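Local coordinates for triacylglycerol lipase (Clostridium botulinum, PDB 5AH1), which hydrolyses ester bonds of triacylglycerols and of synthetic polyesters, as a zinc-binding lipase of the alpha/beta-hydrolase fold, at residues Y118-G123 / C133-Y138; S265-K270 / D286-V291. All blocks are in the same frame, centred on the assembly; numbering follows the deposited sequence.

Interaction 1 of 2, residues Y118-G123 / C133-Y138; sequences YTATVG and CELYAY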
ATOM      1  N   TYR A 118       7.055  10.077   9.970  1.00 10.30           N
ATOM      2  CA  TYR A 118       7.361   8.756  10.513  1.00 10.34           C
ATOM      3  C   TYR A 118       7.017   7.685   9.505  1.00  9.88           C
ATOM      4  O   TYR A 118       6.239   7.904   8.565  1.00  9.84           O
ATOM      5  CB  TYR A 118       6.552   8.514  11.790  1.00 10.54           C
ATOM      6  CG  TYR A 118       6.743   9.596  12.803  1.00 11.80           C
ATOM      7  CD1 TYR A 118       7.827   9.552  13.655  1.00 12.91           C
ATOM      8  CD2 TYR A 118       5.889  10.683  12.882  1.00 12.78           C
ATOM      9  CE1 TYR A 118       8.056  10.539  14.570  1.00 13.40           C
ATOM     10  CE2 TYR A 118       6.111  11.696  13.817  1.00 13.64           C
ATOM     11  CZ  TYR A 118       7.203  11.620  14.652  1.00 13.22           C
ATOM     12  OH  TYR A 118       7.464  12.611  15.588  1.00 15.28           O
ATOM     13  N   THR A 119       7.580   6.509   9.732  1.00  9.30           N
ATOM     14  CA  THR A 119       7.335   5.350   8.888  1.00  9.71           C
ATOM     15  C   THR A 119       6.767   4.236   9.754  1.00  9.18           C
ATOM     16  O   THR A 119       7.332   3.905  10.795  1.00 10.29           O
ATOM     17  CB  THR A 119       8.638   4.864   8.231  1.00 10.08           C
ATOM     18  OG1 THR A 119       9.169   5.908   7.406  1.00 10.42           O
ATOM     19  CG2 THR A 119       8.399   3.645   7.357  1.00 11.08           C
ATOM     20  N   ALA A 120       5.630   3.688   9.342  1.00  8.96           N
ATOM     21  CA  ALA A 120       5.051   2.533  10.022  1.00  9.14           C
ATOM     22  C   ALA A 120       5.304   1.277   9.214  1.00  9.44           C
ATOM     23  O   ALA A 120       5.298   1.311   7.984  1.00 11.08           O
ATOM     24  CB  ALA A 120       3.574   2.729  10.245  1.00 10.41           C
ATOM     25  N   THR A 121       5.469   0.159   9.912  1.00  9.08           N
ATOM     26  CA  THR A 121       5.740  -1.113   9.258  1.00  9.48           C
ATOM     27  C   THR A 121       4.737  -2.148   9.750  1.00  9.12           C
ATOM     28  O   THR A 121       4.532  -2.290  10.960  1.00  9.89           O
ATOM     29  CB  THR A 121       7.194  -1.521   9.480  1.00 10.64           C
ATOM     30  OG1 THR A 121       8.009  -0.503   8.867  1.00 11.53           O
ATOM     31  CG2 THR A 121       7.490  -2.876   8.865  1.00 11.58           C
ATOM     32  N   VAL A 122       4.090  -2.828   8.806  1.00  8.35           N
ATOM     33  CA  VAL A 122       3.046  -3.800   9.086  1.00  8.88           C
ATOM     34  C   VAL A 122       3.303  -5.091   8.295  1.00  8.03           C
ATOM     35  O   VAL A 122       4.284  -5.176   7.557  1.00  9.13           O
ATOM     36  CB  VAL A 122       1.648  -3.204   8.780  1.00  9.24           C
ATOM     37  CG1 VAL A 122       1.400  -1.953   9.640  1.00 10.72           C
ATOM     38  CG2 VAL A 122       1.488  -2.876   7.293  1.00  9.47           C
ATOM     39  N   GLY A 123       2.447  -6.105   8.453  1.00  8.79           N
ATOM     40  CA  GLY A 123       2.700  -7.382   7.825  1.00  8.98           C
ATOM     41  C   GLY A 123       2.743  -7.251   6.308  1.00  8.13           C
ATOM     42  O   GLY A 123       1.814  -6.679   5.709  1.00  8.69           O
ATOM     43  N   CYS A 133      -4.719  -3.316  12.351  1.00  6.50           N
ATOM     44  CA  CYS A 133      -4.496  -3.536  13.769  1.00  6.67           C
ATOM     45  C   CYS A 133      -3.027  -3.358  14.110  1.00  6.50           C
ATOM     46  O   CYS A 133      -2.682  -2.804  15.149  1.00  7.22           O
ATOM     47  CB  CYS A 133      -4.953  -4.940  14.172  1.00  6.77           C
ATOM     48  SG  CYS A 133      -6.745  -5.239  13.988  1.00  7.76           S
ATOM     49  N   GLU A 134      -2.156  -3.849  13.234  1.00  6.49           N
ATOM     50  CA  GLU A 134      -0.718  -3.678  13.415  1.00  7.41           C
ATOM     51  C   GLU A 134      -0.335  -2.202  13.326  1.00  7.30           C
ATOM     52  O   GLU A 134       0.489  -1.729  14.109  1.00  8.30           O
ATOM     53  CB  GLU A 134       0.033  -4.524  12.400  1.00  7.60           C
ATOM     54  CG  GLU A 134      -0.185  -6.020  12.646  1.00  8.28           C
ATOM     55  CD  GLU A 134       0.071  -6.882  11.432  1.00  9.41           C
ATOM     56  OE1 GLU A 134       0.532  -6.377  10.390  1.00 11.91           O
ATOM     57  OE2 GLU A 134      -0.185  -8.105  11.526  1.00  9.14           O
ATOM     58  N   LEU A 135      -0.921  -1.480  12.378  1.00  7.30           N
ATOM     59  CA  LEU A 135      -0.644  -0.058  12.209  1.00  7.18           C
ATOM     60  C   LEU A 135      -1.043   0.757  13.448  1.00  7.32           C
ATOM     61  O   LEU A 135      -0.298   1.631  13.906  1.00  8.35           O
ATOM     62  CB  LEU A 135      -1.369   0.457  10.969  1.00  7.52           C
ATOM     63  CG  LEU A 135      -1.187   1.927  10.624  1.00  7.53           C
ATOM     64  CD1 LEU A 135       0.281   2.288  10.498  1.00  8.94           C
ATOM     65  CD2 LEU A 135      -1.938   2.232   9.336  1.00  7.64           C
ATOM     66  N   TYR A 136      -2.217   0.453  13.996  1.00  7.77           N
ATOM     67  CA  TYR A 136      -2.654   1.053  15.250  1.00  7.41           C
ATOM     68  C   TYR A 136      -1.602   0.891  16.351  1.00  7.90           C
ATOM     69  O   TYR A 136      -1.163   1.874  16.955  1.00  9.00           O
ATOM     70  CB  TYR A 136      -4.010   0.461  15.664  1.00  7.69           C
ATOM     71  CG  TYR A 136      -4.465   0.901  17.026  1.00  7.92           C
ATOM     72  CD1 TYR A 136      -5.118   2.109  17.216  1.00  8.69           C
ATOM     73  CD2 TYR A 136      -4.239   0.105  18.132  1.00  9.82           C
ATOM     74  CE1 TYR A 136      -5.517   2.513  18.477  1.00  8.91           C
ATOM     75  CE2 TYR A 136      -4.625   0.501  19.394  1.00  9.29           C
ATOM     76  CZ  TYR A 136      -5.258   1.715  19.565  1.00 10.33           C
ATOM     77  OH  TYR A 136      -5.656   2.103  20.823  1.00 12.33           O
ATOM     78  N   ALA A 137      -1.150  -0.331  16.569  1.00  8.18           N
ATOM     79  CA  ALA A 137      -0.159  -0.582  17.613  1.00  8.92           C
ATOM     80  C   ALA A 137       1.182   0.049  17.285  1.00  8.33           C
ATOM     81  O   ALA A 137       1.893   0.504  18.189  1.00  9.73           O
ATOM     82  CB  ALA A 137      -0.002  -2.068  17.831  1.00  9.19           C
ATOM     83  N   TYR A 138       1.547   0.067  16.008  1.00  8.10           N
ATOM     84  CA  TYR A 138       2.825   0.638  15.600  1.00  8.51           C
ATOM     85  C   TYR A 138       2.880   2.123  15.932  1.00  8.86           C
ATOM     86  O   TYR A 138       3.936   2.659  16.282  1.00 10.21           O
ATOM     87  CB  TYR A 138       3.081   0.425  14.096  1.00  9.08           C
ATOM     88  CG  TYR A 138       4.542   0.496  13.761  1.00  9.60           C
ATOM     89  CD1 TYR A 138       5.159   1.711  13.533  1.00  9.32           C
ATOM     90  CD2 TYR A 138       5.334  -0.642  13.779  1.00 10.42           C
ATOM     91  CE1 TYR A 138       6.511   1.793  13.276  1.00 10.68           C
ATOM     92  CE2 TYR A 138       6.690  -0.567  13.533  1.00 11.32           C
ATOM     93  CZ  TYR A 138       7.269   0.654  13.279  1.00 10.70           C
ATOM     94  OH  TYR A 138       8.625   0.739  13.055  1.00 12.34           O
TER
HETATM   95  O   HOH W   1       9.653   2.785  11.627  1.00 13.49           O
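Tyr138 sets one face of its ring over the backbone at Ala120 and Thr121 and buries more surface than any other residue here. A chi1 of -158°, with CG opposite the backbone N, swings the Tyr138 ring off helix 128-140 and along the chain. One face then receives the peptide link: Thr121 N sits 3.7 Å above the plane of the Tyr138 ring, over its centre, a buried N-H with no conventional acceptor. Tyr138 CD1 lies 3.6 Å from Ala120 CA, while CD2 of the same ring comes within 3.4 Å of Thr121 O. A water joins the phenol to the backbone, 2.7 Å from Tyr138 OH and donating to Thr119 O. In the alpha/beta-hydrolase fold, strand 117-120 is an outermost strand of the central parallel sheet, and the chain leaving it runs past helix 128-140 at this contact. Val122, two residues beyond Ala120, puts CG1 on the helix backbone, 3.6 Å from Leu135 N, and its own N donates to His84 NE2. Glu134 reaches past it with an extended side chain, and OE1 accepts a hydrogen bond from Gly123 N (2.7 Å, 153° at the hydrogen), the donor arriving nearly along the C-O axis of the carboxylate. Its other oxygen, OE2, is bonded to Tyr146 OH, so both ends of the carboxylate are held. Leu135 CD1 presses tightly on Ala120 CB, at 3.3 Å.

Interaction 2 of 2, residues S265-K270 / D286-V291; sequences SIYDLK and DYIERV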
ATOM      1  N   SER A 265      18.971 -13.562   6.304  1.00 14.64           N
ATOM      2  CA  SER A 265      18.025 -13.127   7.327  1.00 15.87           C
ATOM      3  C   SER A 265      17.978 -11.615   7.429  1.00 15.06           C
ATOM      4  O   SER A 265      18.450 -11.037   8.399  1.00 16.20           O
ATOM      5  CB  SER A 265      18.398 -13.725   8.684  1.00 17.46           C
ATOM      6  OG  SER A 265      18.440 -15.126   8.593  1.00 19.32           O
ATOM      7  N   ILE A 266      17.393 -10.977   6.422  1.00 12.81           N
ATOM      8  CA  ILE A 266      17.328  -9.522   6.373  1.00 13.28           C
ATOM      9  C   ILE A 266      15.892  -9.041   6.159  1.00 13.58           C
ATOM     10  O   ILE A 266      15.664  -7.868   5.876  1.00 14.24           O
ATOM     11  CB  ILE A 266      18.300  -8.949   5.310  1.00 13.43           C
ATOM     12  CG1 ILE A 266      17.910  -9.386   3.894  1.00 14.85           C
ATOM     13  CG2 ILE A 266      19.726  -9.361   5.651  1.00 13.24           C
ATOM     14  CD1 ILE A 266      18.783  -8.776   2.789  1.00 14.42           C
ATOM     15  N   TYR A 267      14.922  -9.943   6.304  1.00 12.94           N
ATOM     16  CA  TYR A 267      13.512  -9.564   6.296  1.00 12.12           C
ATOM     17  C   TYR A 267      12.673 -10.631   6.996  1.00 12.40           C
ATOM     18  O   TYR A 267      13.062 -11.785   7.083  1.00 12.92           O
ATOM     19  CB  TYR A 267      13.002  -9.300   4.869  1.00 13.48           C
ATOM     20  CG  TYR A 267      13.127 -10.468   3.935  1.00 13.01           C
ATOM     21  CD1 TYR A 267      14.320 -10.722   3.267  1.00 13.62           C
ATOM     22  CD2 TYR A 267      12.070 -11.335   3.736  1.00 14.22           C
ATOM     23  CE1 TYR A 267      14.448 -11.796   2.416  1.00 14.23           C
ATOM     24  CE2 TYR A 267      12.183 -12.405   2.890  1.00 14.58           C
ATOM     25  CZ  TYR A 267      13.374 -12.646   2.238  1.00 15.32           C
ATOM     26  OH  TYR A 267      13.452 -13.734   1.405  1.00 16.38           O
ATOM     27  N   ASP A 268      11.521 -10.209   7.495  1.00 12.34           N
ATOM     28  CA  ASP A 268      10.641 -11.017   8.338  1.00 12.12           C
ATOM     29  C   ASP A 268       9.247 -10.867   7.738  1.00 10.48           C
ATOM     30  O   ASP A 268       8.806  -9.751   7.466  1.00 10.29           O
ATOM     31  CB  ASP A 268      10.733 -10.444   9.764  1.00 14.16           C
ATOM     32  CG  ASP A 268       9.811 -11.118  10.787  1.00 15.30           C
ATOM     33  OD1 ASP A 268       8.967 -11.976  10.448  1.00 13.98           O
ATOM     34  OD2 ASP A 268       9.953 -10.753  11.983  1.00 17.48           O
ATOM     35  N   LEU A 269       8.574 -11.979   7.474  1.00  9.87           N
ATOM     36  CA  LEU A 269       7.227 -11.942   6.882  1.00 10.27           C
ATOM     37  C   LEU A 269       6.129 -11.671   7.909  1.00  9.41           C
ATOM     38  O   LEU A 269       4.987 -11.418   7.537  1.00  9.59           O
ATOM     39  CB  LEU A 269       6.919 -13.225   6.123  1.00 11.55           C
ATOM     40  CG  LEU A 269       7.886 -13.529   4.984  1.00 14.22           C
ATOM     41  CD1 LEU A 269       7.616 -14.913   4.420  1.00 16.42           C
ATOM     42  CD2 LEU A 269       7.809 -12.470   3.891  1.00 15.72           C
ATOM     43  N   LYS A 270       6.477 -11.702   9.193  1.00  8.90           N
ATOM     44  CA  LYS A 270       5.599 -11.219  10.263  1.00  8.68           C
ATOM     45  C   LYS A 270       4.255 -11.945  10.321  1.00  8.78           C
ATOM     46  O   LYS A 270       3.232 -11.350  10.654  1.00 10.66           O
ATOM     47  CB  LYS A 270       5.406  -9.698  10.150  1.00  9.29           C
ATOM     48  CG  LYS A 270       6.721  -8.955   9.929  1.00 10.03           C
ATOM     49  CD  LYS A 270       6.615  -7.422  10.001  1.00 10.53           C
ATOM     50  CE  LYS A 270       7.972  -6.780   9.777  1.00 10.39           C
ATOM     51  NZ  LYS A 270       8.499  -6.978   8.416  1.00 10.09           N
ATOM     52  N   ASP A 286      14.797 -22.123   4.366  1.00 14.23           N
ATOM     53  CA  ASP A 286      13.831 -23.117   4.810  1.00 14.41           C
ATOM     54  C   ASP A 286      12.542 -22.447   5.293  1.00 13.17           C
ATOM     55  O   ASP A 286      11.439 -22.944   5.051  1.00 14.59           O
ATOM     56  CB  ASP A 286      14.441 -24.009   5.888  1.00 16.09           C
ATOM     57  CG  ASP A 286      15.395 -25.051   5.316  1.00 18.79           C
ATOM     58  OD1 ASP A 286      15.436 -25.233   4.078  1.00 20.16           O
ATOM     59  OD2 ASP A 286      16.084 -25.719   6.109  1.00 20.54           O
ATOM     60  N   TYR A 287      12.687 -21.287   5.918  1.00 12.29           N
ATOM     61  CA  TYR A 287      11.548 -20.506   6.405  1.00 12.12           C
ATOM     62  C   TYR A 287      10.689 -20.027   5.240  1.00 12.18           C
ATOM     63  O   TYR A 287       9.470 -20.181   5.266  1.00 11.56           O
ATOM     64  CB  TYR A 287      12.112 -19.346   7.221  1.00 12.65           C
ATOM     65  CG  TYR A 287      11.220 -18.152   7.495  1.00 11.85           C
ATOM     66  CD1 TYR A 287      10.013 -18.270   8.177  1.00 11.94           C
ATOM     67  CD2 TYR A 287      11.626 -16.878   7.130  1.00 12.54           C
ATOM     68  CE1 TYR A 287       9.217 -17.144   8.445  1.00 11.24           C
ATOM     69  CE2 TYR A 287      10.852 -15.755   7.400  1.00 12.56           C
ATOM     70  CZ  TYR A 287       9.646 -15.883   8.057  1.00 12.08           C
ATOM     71  OH  TYR A 287       8.887 -14.759   8.326  1.00 13.08           O
ATOM     72  N   ILE A 288      11.328 -19.493   4.204  1.00 12.86           N
ATOM     73  CA  ILE A 288      10.596 -19.046   3.021  1.00 14.09           C
ATOM     74  C   ILE A 288       9.864 -20.198   2.323  1.00 14.48           C
ATOM     75  O   ILE A 288       8.698 -20.064   1.937  1.00 14.03           O
ATOM     76  CB  ILE A 288      11.539 -18.308   2.027  1.00 15.98           C
ATOM     77  CG1 ILE A 288      12.070 -17.002   2.642  1.00 17.50           C
ATOM     78  CG2 ILE A 288      10.831 -18.035   0.703  1.00 16.37           C
ATOM     79  CD1 ILE A 288      11.047 -16.079   3.251  1.00 18.87           C
ATOM     80  N   GLU A 289      10.540 -21.328   2.162  1.00 14.50           N
ATOM     81  CA  GLU A 289       9.910 -22.478   1.525  1.00 16.30           C
ATOM     82  C   GLU A 289       8.702 -22.942   2.340  1.00 14.71           C
ATOM     83  O   GLU A 289       7.653 -23.292   1.786  1.00 14.17           O
ATOM     84  CB  GLU A 289      10.930 -23.609   1.365  1.00 20.48           C
ATOM     85  CG  GLU A 289      10.422 -24.795   0.567  1.00 26.08           C
ATOM     86  CD  GLU A 289      11.546 -25.674   0.053  1.00 31.10           C
ATOM     87  OE1 GLU A 289      12.682 -25.567   0.568  1.00 33.24           O
ATOM     88  OE2 GLU A 289      11.290 -26.474  -0.877  1.00 33.44           O
ATOM     89  N   ARG A 290       8.855 -22.956   3.659  1.00 14.27           N
ATOM     90  CA  ARG A 290       7.782 -23.391   4.536  1.00 14.24           C
ATOM     91  C   ARG A 290       6.573 -22.453   4.445  1.00 13.35           C
ATOM     92  O   ARG A 290       5.432 -22.915   4.349  1.00 14.34           O
ATOM     93  CB  ARG A 290       8.301 -23.520   5.968  1.00 15.06           C
ATOM     94  CG  ARG A 290       7.331 -24.168   6.920  1.00 15.94           C
ATOM     95  CD  ARG A 290       8.020 -24.550   8.219  1.00 15.48           C
ATOM     96  NE  ARG A 290       8.705 -23.432   8.854  1.00 15.07           N
ATOM     97  CZ  ARG A 290       8.126 -22.549   9.670  1.00 15.07           C
ATOM     98  NH1 ARG A 290       6.831 -22.626   9.964  1.00 15.13           N
ATOM     99  NH2 ARG A 290       8.855 -21.575  10.201  1.00 15.01           N
ATOM    100  N   VAL A 291       6.816 -21.145   4.430  1.00 12.91           N
ATOM    101  CA  VAL A 291       5.732 -20.187   4.267  1.00 12.49           C
ATOM    102  C   VAL A 291       5.071 -20.332   2.888  1.00 11.80           C
ATOM    103  O   VAL A 291       3.845 -20.347   2.786  1.00 11.98           O
ATOM    104  CB  VAL A 291       6.223 -18.750   4.507  1.00 12.86           C
ATOM    105  CG1 VAL A 291       5.151 -17.743   4.160  1.00 13.68           C
ATOM    106  CG2 VAL A 291       6.638 -18.585   5.963  1.00 13.90           C
TER
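The hydroxyl of Tyr287, a helix residue, accepts a hydrogen bond from the backbone Leu269 N (2.9 Å, 152° at the hydrogen) on a segment with no regular secondary structure. The donor comes in at the rim of the ring, close to its plane. A chi1 of 162° carries the Tyr287 ring away from helix 284-292 toward the loop, and Tyr287 OH also comes 3.3 Å from Leu269 CB, the two side chains running antiparallel alongside one another. Just beside this bond the loop folds into an Asx turn, in which Asp268 OD1 accepts from Lys270 N at 2.8 Å, met from above the carboxylate plane. Lys270 curls back so that NZ donates to Asp268 O. Salt bridges tie both side chains to the surrounding fold, Asp268 OD2 to Arg161 and Lys270 NZ to Glu93. The loop follows helix 242-257 and precedes helix 284-292, and the contact lays this connection against helix 284-292. Leu269 buries the most surface in this contact: its CD1 meets Ile288 CD1 and Val291 CG1, each at 3.8 Å, with the leucine and isoleucine chains roughly perpendicular. Tyr267 reaches Ile288 from the facing side, Tyr267 CE2 being 3.9 Å from Ile288 CD1, while its hydroxyl is hydrogen-bonded to Leu262 O. Phe250 touches Tyr267, Leu269 and Ile288, extending the apolar cluster to helix 242-257.

How the interactions relate
Both segments of interaction 1 precede those of interaction 2 in the chain, and the centres of the two contacts lie 19 Å apart, yet they meet through Lys270. The aliphatic chain of Lys270 packs on 118-123: its CE lies 4.0 Å from Thr121 CG2, and its CB is 4.3 Å from Gly123 CA. The loop 265-270 therefore packs on the same residues, 121-123, that meet helix 128-140. The bound zinc is about 7 Å from the side chain of Glu134 and about 12 Å from that of Lys270; its ligands are Asp130, His150, His156 and Asp302. The Val122 side chain is close to, but not in contact with, Gly180, Ser182 and Gly184, which probably form the nucleophile elbow.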